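Local coordinates for translation initiation factor eif-2b-like protein (PDB 4ZEO) that probably takes part in translation initiation as the delta subunit of eIF2B, the guanine nucleotide exchange factor that acts on eIF2, at residues A[370-375]-A[425-430]; A[292-297]-A[391-396]. All coordinates share one frame; numbering follows the deposited sequence.

Interaction 1 of 2, residues A[370-375]-A[425-430]; sequences APSGTA and LFDNTH
Two backbone amides of 370-375 meet Asp427 OD2 from opposite sides of the carboxylate plane, Gly373 N from well above it and Ala375 N nearer the plane, on the syn side. The Phe426 ring offers an edge instead, with Ala370 C lying in its plane, while Leu425 CD1 sits over the centre of one face. The setting is a strand-turn-helix junction: strand 368-371 pairs antiparallel with 426-429, passes through a type II turn from Pro371 to Thr374 and enters helix 374-384, with Gly373 at the N-cap position. Ala370 and Asp427 form a hydrogen-bonded pair, Asp427 N giving to Ala370 O at 2.8 Å, and Ser372 N extends the pairing to Leu425 O at 3.0 Å. With chi1 at 67°, the Asp427 carboxylate extends from the strand to the helix start, where its negative charge probably interacts favourably with the amides at the N-terminal end. Gly373 has a positive phi of 104°, at which a side chain would press on the carbonyl of Ser372. Within the turn, Pro371 O accepts from both Thr374 N and Thr374 OG1. Beyond the carboxylate, Thr429 OG1 lies 3.5 Å from the methyl carbon CB of Ala375.

Interaction 2 of 2, residues A[292-297]-A[391-396]; sequences HRLVEK and LCETIN
A salt bridge in a largely buried contact, beside a small apolar patch, joins the start of helix 293-304 to the chain leaving strand 387-391, near the middle of the molecule. Arg293 NH1 gives an in-plane bond to the syn lone pair of Glu393 OE2, 2.8 Å long and nearly straight at 173°. The Glu393 chain is bent at chi2 (88°), which swings its carboxylate toward the arginine. The guanidinium and carboxylate are close to coplanar, 27° apart, yet one oxygen alone takes the direct bond; a water links the same OE2 to Arg293 NH2. That NH2 also pairs with Glu269 of helix 246-277, so the arginine's positive charge is probably balanced by two acids. The topology, a parallel sheet of order 3-2-1-4-5-6, is Rossmann-like: the helix after strand 285-289 begins at the C-terminal edge of the sheet, where strand 387-391 also ends. Here His292, at the N-cap position, accepts from Leu294 N through ND1 at 3.3 Å. Leu294 CB packs against Leu391 CB at 4.0 Å. The Leu294 CD1 methyl reaches the backbone at Leu391 O and comes within 3.6 Å of Glu393 OE1. Cutting Glu393 back to an alanine is likely to leave Arg293 NH1 without its acid partner here, the bridging water without one acceptor and Leu294 CD1 less covered. Leu391 also crosses Val295 at about a right angle, CD1 to CG2 at 4.2 Å.

In the fold
Followed from the N terminus, the chain first supplies 292-297, then 370-375, then 391-396 and finally 425-430, so the two contacts cross rather than nest. Interaction 2 closes the longer loop, with 93 residues between its segments, joining the helix that follows strand 285-289 to the exit from strand 387-391. Segment 370-375 lies inside that loop but finds its partner for interaction 1 in 425-430, beyond it. The latter contact joins the small three-stranded antiparallel sheet to the start of helix 374-384, which runs on to strand 387-391 of the parallel sheet. The two contact centres lie about 15 Å apart and their nearest atoms about 6 Å, without touching.

Interaction 1 of 2, residues A[370-375]-A[425-430]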
# COMPACT_ATOMS: atom_id res chain seq x y z
N ALA A 370 4.01 3.31 -9.35
CA ALA A 370 4.92 3.73 -8.29
C ALA A 370 5.39 5.17 -8.55
O ALA A 370 5.23 5.66 -9.68
CB ALA A 370 6.10 2.75 -8.19
N PRO A 371 5.94 5.85 -7.53
CA PRO A 371 6.39 7.24 -7.76
C PRO A 371 7.35 7.35 -8.92
O PRO A 371 8.22 6.49 -9.13
CB PRO A 371 7.09 7.61 -6.45
CG PRO A 371 6.43 6.79 -5.43
CD PRO A 371 6.16 5.45 -6.13
N SER A 372 7.20 8.44 -9.64
CA SER A 372 7.91 8.67 -10.87
C SER A 372 9.43 8.57 -10.66
O SER A 372 9.98 9.11 -9.70
CB SER A 372 7.49 10.04 -11.41
OG SER A 372 8.42 10.54 -12.32
N GLY A 373 10.11 7.85 -11.55
CA GLY A 373 11.53 7.55 -11.41
C GLY A 373 11.82 6.12 -10.96
O GLY A 373 12.94 5.65 -11.11
N THR A 374 10.80 5.40 -10.47
CA THR A 374 10.94 3.99 -10.10
C THR A 374 11.25 3.13 -11.33
O THR A 374 12.09 2.21 -11.26
CB THR A 374 9.65 3.45 -9.44
OG1 THR A 374 9.43 4.13 -8.20
CG2 THR A 374 9.73 1.93 -9.17
N ALA A 375 10.58 3.43 -12.44
CA ALA A 375 10.75 2.71 -13.69
C ALA A 375 12.18 2.83 -14.23
O ALA A 375 12.73 1.85 -14.74
CB ALA A 375 9.77 3.21 -14.74
N LEU A 425 2.58 12.25 -10.89
CA LEU A 425 3.77 11.94 -10.11
C LEU A 425 4.00 10.43 -9.93
O LEU A 425 4.73 10.00 -9.04
CB LEU A 425 3.68 12.67 -8.77
CG LEU A 425 2.42 12.42 -7.94
CD1 LEU A 425 2.56 11.17 -7.07
CD2 LEU A 425 2.09 13.64 -7.09
N PHE A 426 3.39 9.65 -10.81
CA PHE A 426 3.54 8.21 -10.83
C PHE A 426 4.07 7.80 -12.19
O PHE A 426 3.82 8.49 -13.18
CB PHE A 426 2.20 7.51 -10.56
CG PHE A 426 1.72 7.64 -9.14
CD1 PHE A 426 2.43 7.07 -8.09
CD2 PHE A 426 0.57 8.38 -8.85
CE1 PHE A 426 2.00 7.20 -6.78
CE2 PHE A 426 0.12 8.52 -7.54
CZ PHE A 426 0.84 7.93 -6.51
N ASP A 427 4.82 6.70 -12.26
CA ASP A 427 5.17 6.14 -13.55
C ASP A 427 4.86 4.62 -13.54
O ASP A 427 4.52 4.05 -12.51
CB ASP A 427 6.64 6.44 -13.94
CG ASP A 427 7.68 5.75 -13.05
OD1 ASP A 427 7.35 4.82 -12.30
OD2 ASP A 427 8.86 6.15 -13.12
N ASN A 428 4.96 3.99 -14.70
CA ASN A 428 4.66 2.58 -14.82
C ASN A 428 5.88 1.71 -15.04
O ASN A 428 6.63 1.91 -16.00
CB ASN A 428 3.68 2.38 -15.96
CG ASN A 428 3.13 0.99 -16.00
OD1 ASN A 428 3.47 0.21 -16.90
ND2 ASN A 428 2.31 0.63 -15.02
N THR A 429 6.09 0.73 -14.17
CA THR A 429 7.20 -0.19 -14.40
C THR A 429 6.66 -1.48 -15.00
O THR A 429 5.99 -2.27 -14.31
CB THR A 429 8.00 -0.50 -13.11
OG1 THR A 429 8.59 0.70 -12.58
CG2 THR A 429 9.11 -1.50 -13.41
N HIS A 430 6.99 -1.72 -16.28
CA HIS A 430 6.51 -2.90 -17.02
C HIS A 430 7.06 -4.15 -16.32
O HIS A 430 8.16 -4.12 -15.79
CB HIS A 430 6.98 -2.85 -18.46
CG HIS A 430 6.31 -3.85 -19.35
ND1 HIS A 430 6.65 -5.19 -19.34
CD2 HIS A 430 5.39 -3.71 -20.33
CE1 HIS A 430 5.92 -5.83 -20.23
NE2 HIS A 430 5.15 -4.96 -20.85

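Interaction 2 of 2, residues A[292-297]-A[391-396]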
# COMPACT_ATOMS: atom_id res chain seq x y z
N HIS A 292 9.95 3.92 0.67
CA HIS A 292 8.74 3.12 0.72
C HIS A 292 8.74 2.31 2.01
O HIS A 292 9.72 1.63 2.33
CB HIS A 292 8.64 2.17 -0.48
CG HIS A 292 7.25 1.63 -0.71
ND1 HIS A 292 6.74 0.57 0.02
CD2 HIS A 292 6.29 2.00 -1.58
CE1 HIS A 292 5.51 0.32 -0.40
NE2 HIS A 292 5.21 1.17 -1.36
N ARG A 293 7.62 2.33 2.71
CA ARG A 293 7.49 1.69 4.02
C ARG A 293 7.87 0.19 4.03
O ARG A 293 8.55 -0.27 4.92
CB ARG A 293 6.05 1.88 4.51
CG ARG A 293 5.68 1.17 5.80
CD ARG A 293 4.16 1.24 6.04
NE ARG A 293 3.46 0.96 4.79
CZ ARG A 293 3.01 -0.24 4.43
NH1 ARG A 293 2.40 -0.41 3.26
NH2 ARG A 293 3.19 -1.27 5.24
N LEU A 294 7.44 -0.57 3.02
CA LEU A 294 7.76 -1.99 2.99
C LEU A 294 9.28 -2.20 2.85
O LEU A 294 9.85 -3.10 3.49
CB LEU A 294 7.01 -2.69 1.86
CG LEU A 294 5.50 -2.83 2.02
CD1 LEU A 294 4.92 -3.60 0.84
CD2 LEU A 294 5.17 -3.53 3.32
N VAL A 295 9.93 -1.38 2.02
CA VAL A 295 11.38 -1.47 1.85
C VAL A 295 12.10 -1.12 3.15
O VAL A 295 12.99 -1.84 3.59
CB VAL A 295 11.85 -0.54 0.70
CG1 VAL A 295 13.38 -0.45 0.65
CG2 VAL A 295 11.27 -0.99 -0.62
N GLU A 296 11.67 -0.06 3.79
CA GLU A 296 12.23 0.37 5.07
C GLU A 296 12.12 -0.72 6.14
O GLU A 296 13.10 -0.99 6.85
CB GLU A 296 11.52 1.65 5.54
CG GLU A 296 12.01 2.22 6.87
CD GLU A 296 11.46 3.61 7.12
OE1 GLU A 296 10.95 4.24 6.17
OE2 GLU A 296 11.54 4.09 8.27
N LYS A 297 10.94 -1.34 6.25
CA LYS A 297 10.69 -2.41 7.22
C LYS A 297 11.57 -3.62 6.98
O LYS A 297 12.08 -4.24 7.93
CB LYS A 297 9.22 -2.86 7.18
CG LYS A 297 8.17 -1.86 7.65
CD LYS A 297 8.28 -1.48 9.09
CE LYS A 297 7.18 -0.47 9.46
NZ LYS A 297 7.24 -0.03 10.89
N LEU A 391 8.01 -5.28 -3.55
CA LEU A 391 7.28 -5.63 -2.32
C LEU A 391 5.91 -4.98 -2.32
O LEU A 391 5.79 -3.76 -2.46
CB LEU A 391 8.05 -5.19 -1.09
CG LEU A 391 9.53 -5.56 -1.03
CD1 LEU A 391 10.22 -4.96 0.21
CD2 LEU A 391 9.69 -7.08 -1.06
N CYS A 392 4.86 -5.79 -2.21
CA CYS A 392 3.52 -5.25 -2.30
C CYS A 392 2.44 -6.16 -1.68
O CYS A 392 2.47 -7.38 -1.86
CB CYS A 392 3.22 -4.97 -3.79
SG CYS A 392 1.75 -4.02 -4.16
N GLU A 393 1.47 -5.55 -1.02
CA GLU A 393 0.36 -6.30 -0.41
C GLU A 393 -0.59 -6.72 -1.52
O GLU A 393 -0.77 -5.99 -2.49
CB GLU A 393 -0.37 -5.43 0.64
CG GLU A 393 0.51 -4.96 1.78
CD GLU A 393 1.24 -3.62 1.52
OE1 GLU A 393 1.37 -3.18 0.34
OE2 GLU A 393 1.67 -3.00 2.51
N THR A 394 -1.24 -7.86 -1.36
CA THR A 394 -2.13 -8.40 -2.38
C THR A 394 -3.30 -7.48 -2.65
O THR A 394 -3.81 -7.44 -3.77
CB THR A 394 -2.69 -9.80 -2.00
OG1 THR A 394 -3.41 -9.72 -0.77
CG2 THR A 394 -1.59 -10.79 -1.85
N ILE A 395 -3.73 -6.74 -1.63
CA ILE A 395 -4.89 -5.84 -1.71
C ILE A 395 -4.64 -4.68 -2.72
O ILE A 395 -5.58 -4.05 -3.21
CB ILE A 395 -5.24 -5.26 -0.29
CG1 ILE A 395 -6.63 -4.63 -0.24
CG2 ILE A 395 -4.21 -4.22 0.18
CD1 ILE A 395 -7.75 -5.60 -0.09
N ASN A 396 -3.37 -4.43 -3.03
CA ASN A 396 -2.96 -3.42 -3.99
C ASN A 396 -3.02 -3.92 -5.45
O ASN A 396 -2.84 -3.14 -6.38
CB ASN A 396 -1.54 -2.92 -3.67
CG ASN A 396 -1.49 -2.03 -2.42
OD1 ASN A 396 -2.32 -1.13 -2.25
ND2 ASN A 396 -0.53 -2.28 -1.55
O HOH W 1 1.29 -3.36 4.95